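Local coordinates for cell death abnormality protein 2 (Caenorhabditis elegans, PDB 3QWX) that acts as a Crk-family signalling adaptor, built of SH2 and SH3 domains, that is required for cell-corpse engulfment and cell migration, at residues A[135-140]-A[169-174]; A[153-156]-A[162-165]. All blocks are in the same frame, centred on the assembly; numbering follows the deposited sequence.

Contact 1: residues A[135-140]-A[169-174]; sequences LPFEQG and NYVQIQ
Phe137 meets Tyr170 and Val171 with the far end of its ring, and this one aromatic group carries the contact for the loop 135-140. Its CG lies between the backbone N and the carbonyl carbon (chi1 57°), which directs the line from CB through CG to CZ toward the C-terminal segment; chi2 (-91°) sets the ring plane about that line, roughly perpendicular to the plane of CA, CB and CG. With the ring so turned, CZ lies 3.8 Å from CB of Tyr170, which sits at the edge of the phenyl ring, near its plane. The tyrosine thus offers the root of its side chain, and the two rings do not stack: Phe137 CZ comes to the tyrosine ring obliquely, and the hydroxyl end is directed well away, with Tyr170 OH 7.9 Å from Phe137 CZ. Val171 closes in on the same para carbon with a single branch. CG1, anti to the carbonyl carbon (chi1 -62°), reaches 4.0 Å from Phe137 CZ, whereas CG2 is turned elsewhere and stays 6.2 Å from Phe137 CZ. A carbonyl also borders the ring, Tyr170 O lying 3.8 Å from Phe137 CE2. Behind the contact Val171 packs on Val121 of strand 119-123, and Phe137 continues onto Leu143 and Val166, so that the ring is buried in the hydrophobic interior of the first SH3 domain. The backbone of Phe137 pairs with Phe127, and that of Tyr170 with Thr124. No hydrogen bond links the two segments: the contact is small and apolar, resting on van der Waals contact of one ring end with a methylene and a methyl group. It ties the returning limb of the RT loop to the 3-10 turn before the last strand, while the tyrosine keeps its phenol directed away from the interior.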
loop_
_atom_site.group_PDB
_atom_site.type_symbol
_atom_site.label_atom_id
_atom_site.label_comp_id
_atom_site.label_asym_id
_atom_site.label_seq_id
_atom_site.Cartn_x
_atom_site.Cartn_y
_atom_site.Cartn_z
ATOM N N LEU A 135 2.464 12.036 -8.112
ATOM C CA LEU A 135 2.842 10.959 -9.013
ATOM C C LEU A 135 3.329 11.556 -10.331
ATOM O O LEU A 135 2.518 12.049 -11.120
ATOM C CB LEU A 135 1.642 10.033 -9.259
ATOM C CG LEU A 135 1.836 8.899 -10.270
ATOM C CD1 LEU A 135 2.892 7.888 -9.779
ATOM C CD2 LEU A 135 0.527 8.204 -10.589
ATOM N N PRO A 136 4.655 11.547 -10.559
ATOM C CA PRO A 136 5.183 12.084 -11.823
ATOM C C PRO A 136 4.722 11.210 -12.971
ATOM O O PRO A 136 4.539 10.008 -12.790
ATOM C CB PRO A 136 6.701 11.957 -11.658
ATOM C CG PRO A 136 6.933 11.774 -10.178
ATOM C CD PRO A 136 5.726 11.037 -9.685
ATOM N N PHE A 137 4.507 11.803 -14.136
ATOM C CA PHE A 137 4.163 11.019 -15.310
ATOM C C PHE A 137 4.590 11.714 -16.592
ATOM O O PHE A 137 4.938 12.907 -16.596
ATOM C CB PHE A 137 2.664 10.674 -15.348
ATOM C CG PHE A 137 1.754 11.868 -15.307
ATOM C CD1 PHE A 137 1.285 12.357 -14.097
ATOM C CD2 PHE A 137 1.338 12.481 -16.477
ATOM C CE1 PHE A 137 0.443 13.448 -14.051
ATOM C CE2 PHE A 137 0.495 13.586 -16.444
ATOM C CZ PHE A 137 0.044 14.067 -15.236
ATOM N N GLU A 138 4.549 10.955 -17.679
ATOM C CA GLU A 138 4.969 11.444 -18.988
ATOM C C GLU A 138 3.749 11.900 -19.792
ATOM O O GLU A 138 2.629 11.475 -19.523
ATOM C CB GLU A 138 5.729 10.343 -19.741
ATOM C CG GLU A 138 7.081 9.952 -19.111
ATOM C CD GLU A 138 7.714 8.754 -19.795
ATOM O OE1 GLU A 138 7.695 8.715 -21.039
ATOM O OE2 GLU A 138 8.213 7.840 -19.100
ATOM N N GLN A 139 3.956 12.778 -20.767
ATOM C CA GLN A 139 2.856 13.161 -21.633
ATOM C C GLN A 139 2.459 11.913 -22.400
ATOM O O GLN A 139 3.321 11.182 -22.877
ATOM C CB GLN A 139 3.271 14.246 -22.618
ATOM C CG GLN A 139 2.158 14.639 -23.581
ATOM C CD GLN A 139 2.567 15.785 -24.476
ATOM O OE1 GLN A 139 3.517 15.666 -25.250
ATOM N NE2 GLN A 139 1.863 16.913 -24.363
ATOM N N GLY A 140 1.156 11.672 -22.502
ATOM C CA GLY A 140 0.656 10.498 -23.196
ATOM C C GLY A 140 0.570 9.259 -22.320
ATOM O O GLY A 140 0.097 8.219 -22.770
ATOM N N ASN A 169 -5.849 19.219 -14.482
ATOM C CA ASN A 169 -5.647 19.890 -15.773
ATOM C C ASN A 169 -4.480 19.321 -16.595
ATOM O O ASN A 169 -4.145 19.840 -17.662
ATOM C CB ASN A 169 -5.526 21.412 -15.600
ATOM C CG ASN A 169 -4.312 21.829 -14.781
ATOM O OD1 ASN A 169 -3.653 22.831 -15.083
ATOM N ND2 ASN A 169 -4.028 21.086 -13.732
ATOM N N TYR A 170 -3.874 18.243 -16.096
ATOM C CA TYR A 170 -2.780 17.592 -16.801
ATOM C C TYR A 170 -3.211 16.228 -17.373
ATOM O O TYR A 170 -2.410 15.524 -17.986
ATOM C CB TYR A 170 -1.586 17.392 -15.866
ATOM C CG TYR A 170 -0.608 18.545 -15.755
ATOM C CD1 TYR A 170 -1.026 19.817 -15.353
ATOM C CD2 TYR A 170 0.752 18.341 -15.991
ATOM C CE1 TYR A 170 -0.118 20.867 -15.227
ATOM C CE2 TYR A 170 1.670 19.373 -15.860
ATOM C CZ TYR A 170 1.234 20.635 -15.481
ATOM O OH TYR A 170 2.158 21.648 -15.360
ATOM N N VAL A 171 -4.467 15.852 -17.146
ATOM C CA VAL A 171 -4.971 14.585 -17.643
ATOM C C VAL A 171 -6.277 14.727 -18.431
ATOM O O VAL A 171 -7.049 15.664 -18.226
ATOM C CB VAL A 171 -5.160 13.545 -16.496
ATOM C CG1 VAL A 171 -3.832 13.244 -15.835
ATOM C CG2 VAL A 171 -6.153 14.049 -15.476
ATOM N N GLN A 172 -6.514 13.774 -19.322
ATOM C CA GLN A 172 -7.722 13.733 -20.128
ATOM C C GLN A 172 -8.288 12.316 -20.215
ATOM O O GLN A 172 -7.530 11.358 -20.362
ATOM C CB GLN A 172 -7.377 14.204 -21.533
ATOM C CG GLN A 172 -8.476 14.014 -22.550
ATOM C CD GLN A 172 -8.007 14.410 -23.936
ATOM O OE1 GLN A 172 -6.814 14.656 -24.147
ATOM N NE2 GLN A 172 -8.939 14.475 -24.889
ATOM N N ILE A 173 -9.611 12.182 -20.156
ATOM C CA ILE A 173 -10.254 10.878 -20.350
ATOM C C ILE A 173 -9.730 10.213 -21.624
ATOM O O ILE A 173 -9.662 10.843 -22.682
ATOM C CB ILE A 173 -11.792 10.996 -20.422
ATOM C CG1 ILE A 173 -12.466 9.648 -20.112
ATOM C CG2 ILE A 173 -12.230 11.569 -21.770
ATOM C CD1 ILE A 173 -12.377 8.599 -21.227
ATOM N N GLN A 174 -9.364 8.936 -21.523
ATOM C CA GLN A 174 -8.655 8.271 -22.612
ATOM C C GLN A 174 -9.546 8.017 -23.823
ATOM O O GLN A 174 -9.185 8.366 -24.951
ATOM C CB GLN A 174 -8.031 6.962 -22.130
ATOM C CG GLN A 174 -7.051 6.338 -23.120
ATOM C CD GLN A 174 -6.610 4.949 -22.694
ATOM O OE1 GLN A 174 -7.353 4.234 -22.017
ATOM N NE2 GLN A 174 -5.393 4.560 -23.082
#

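Contact 2: residues A[153-156]-A[162-165]; sequences WWEA and TTGL
Ala156 and Gly164 form a hydrogen-bonded pair of two antiparallel strands whose short axes run 4.6 Å apart at 175°. Ala156 N donates to Gly164 O over 2.8 Å in a nearly straight bond (171° at the hydrogen), and Gly164 N returns a 3.0 Å bond to Ala156 O. The neighbouring pair, Glu155 with Leu165, is non-hydrogen-bonded, and on its flank the CA-H of Leu165 points at Trp154 O, 3.3 Å from CA. Ala156 O takes a similar contact from Thr163 CA, 3.2 Å away, in addition to its amide partner.

Trp153, Glu155, Thr163 and Leu165 share one face of the hairpin. The indole of Trp153 runs at about a right angle to the leucine side chain, its CE3 lying 4.0 Å from Leu165 CB. Leu165 CD2 reaches over the peptide between Trp154 and Glu155. Glu155, with CG anti to the backbone N (chi1 -176°) and the chain extended beyond it, lies obliquely against Thr163, whose CG2 is 3.2 Å from Glu155 OE2; the charge itself is answered by a salt bridge from OE1 to Lys115. On the other face Ala156 is buried against Leu135, Ile145 and Val166, and Trp154 makes a cation-pi interaction with Lys148.

These strands form the hairpin around the distal loop of the SH3 fold. Trp153 is the first residue of the tandem tryptophan pair that opens the strand after the n-Src loop, a position that in SH3 domains commonly lines the groove for proline-rich ligands.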
loop_
_atom_site.group_PDB
_atom_site.type_symbol
_atom_site.label_atom_id
_atom_site.label_comp_id
_atom_site.label_asym_id
_atom_site.label_seq_id
_atom_site.Cartn_x
_atom_site.Cartn_y
_atom_site.Cartn_z
ATOM N N TRP A 153 -6.715 18.338 -7.789
ATOM C CA TRP A 153 -5.768 17.241 -7.599
ATOM C C TRP A 153 -6.483 15.916 -7.406
ATOM O O TRP A 153 -7.382 15.805 -6.570
ATOM C CB TRP A 153 -4.827 17.547 -6.422
ATOM C CG TRP A 153 -3.920 18.692 -6.725
ATOM C CD1 TRP A 153 -4.187 20.026 -6.545
ATOM C CD2 TRP A 153 -2.603 18.620 -7.289
ATOM N NE1 TRP A 153 -3.114 20.782 -6.962
ATOM C CE2 TRP A 153 -2.128 19.949 -7.418
ATOM C CE3 TRP A 153 -1.774 17.568 -7.683
ATOM C CZ2 TRP A 153 -0.868 20.244 -7.918
ATOM C CZ3 TRP A 153 -0.517 17.861 -8.185
ATOM C CH2 TRP A 153 -0.075 19.191 -8.297
ATOM N N TRP A 154 -6.095 14.920 -8.203
ATOM C CA TRP A 154 -6.724 13.608 -8.150
ATOM C C TRP A 154 -5.699 12.535 -7.810
ATOM O O TRP A 154 -4.546 12.618 -8.226
ATOM C CB TRP A 154 -7.355 13.252 -9.496
ATOM C CG TRP A 154 -8.455 14.155 -9.955
ATOM C CD1 TRP A 154 -9.129 15.080 -9.213
ATOM C CD2 TRP A 154 -9.017 14.209 -11.272
ATOM N NE1 TRP A 154 -10.070 15.709 -9.988
ATOM C CE2 TRP A 154 -10.021 15.198 -11.258
ATOM C CE3 TRP A 154 -8.763 13.521 -12.464
ATOM C CZ2 TRP A 154 -10.782 15.509 -12.384
ATOM C CZ3 TRP A 154 -9.508 13.839 -13.584
ATOM C CH2 TRP A 154 -10.508 14.828 -13.537
ATOM N N GLU A 155 -6.122 11.520 -7.066
ATOM C CA GLU A 155 -5.263 10.372 -6.800
ATOM C C GLU A 155 -5.230 9.459 -8.036
ATOM O O GLU A 155 -6.279 9.033 -8.529
ATOM C CB GLU A 155 -5.768 9.588 -5.580
ATOM C CG GLU A 155 -4.858 8.415 -5.177
ATOM C CD GLU A 155 -5.437 7.550 -4.055
ATOM O OE1 GLU A 155 -6.645 7.656 -3.761
ATOM O OE2 GLU A 155 -4.680 6.749 -3.475
ATOM N N ALA A 156 -4.021 9.179 -8.526
ATOM C CA ALA A 156 -3.812 8.363 -9.728
ATOM C C ALA A 156 -2.887 7.166 -9.447
ATOM O O ALA A 156 -2.177 7.139 -8.438
ATOM C CB ALA A 156 -3.239 9.213 -10.828
ATOM N N THR A 162 2.302 2.320 -8.755
ATOM C CA THR A 162 2.643 3.481 -7.940
ATOM C C THR A 162 1.512 4.514 -7.909
ATOM O O THR A 162 0.953 4.876 -8.945
ATOM C CB THR A 162 3.925 4.157 -8.444
ATOM O OG1 THR A 162 4.930 3.161 -8.653
ATOM C CG2 THR A 162 4.433 5.198 -7.433
ATOM N N THR A 163 1.197 4.997 -6.711
ATOM C CA THR A 163 0.055 5.878 -6.502
ATOM C C THR A 163 0.494 7.264 -6.019
ATOM O O THR A 163 1.482 7.400 -5.311
ATOM C CB THR A 163 -0.931 5.279 -5.471
ATOM O OG1 THR A 163 -1.603 4.143 -6.043
ATOM C CG2 THR A 163 -1.968 6.301 -5.078
ATOM N N GLY A 164 -0.255 8.298 -6.393
ATOM C CA GLY A 164 0.056 9.637 -5.946
ATOM C C GLY A 164 -0.875 10.643 -6.597
ATOM O O GLY A 164 -1.672 10.287 -7.448
ATOM N N LEU A 165 -0.737 11.903 -6.215
ATOM C CA LEU A 165 -1.622 12.953 -6.688
ATOM C C LEU A 165 -1.138 13.532 -8.015
ATOM O O LEU A 165 0.061 13.655 -8.258
ATOM C CB LEU A 165 -1.714 14.080 -5.654
ATOM C CG LEU A 165 -2.379 13.790 -4.312
ATOM C CD1 LEU A 165 -2.252 14.995 -3.391
ATOM C CD2 LEU A 165 -3.823 13.446 -4.529
#

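How the contacts relate
Both contacts belong to the first SH3 domain, their centres 11 Å apart, and contact 2 is nested within the chain loop that contact 1 closes. Leu135 joins them: its N lies 2.9 Å from Leu165 O, a probable hydrogen bond, and its CB packs 3.7 Å from Gly164 CA, bringing the start of 135-140 against the hairpin. Strand 163-167 then runs through the 3-10 turn into strand 171-173. Trp153 CH2 and Tyr170 CE1 stand 7.1 Å apart, with Pro167 also touching Trp153. This cluster is consistent with the groove that binds proline-rich ligands in related SH3 domains; ced-5 carries a candidate SH3-binding region, but whether this domain receives it remains open.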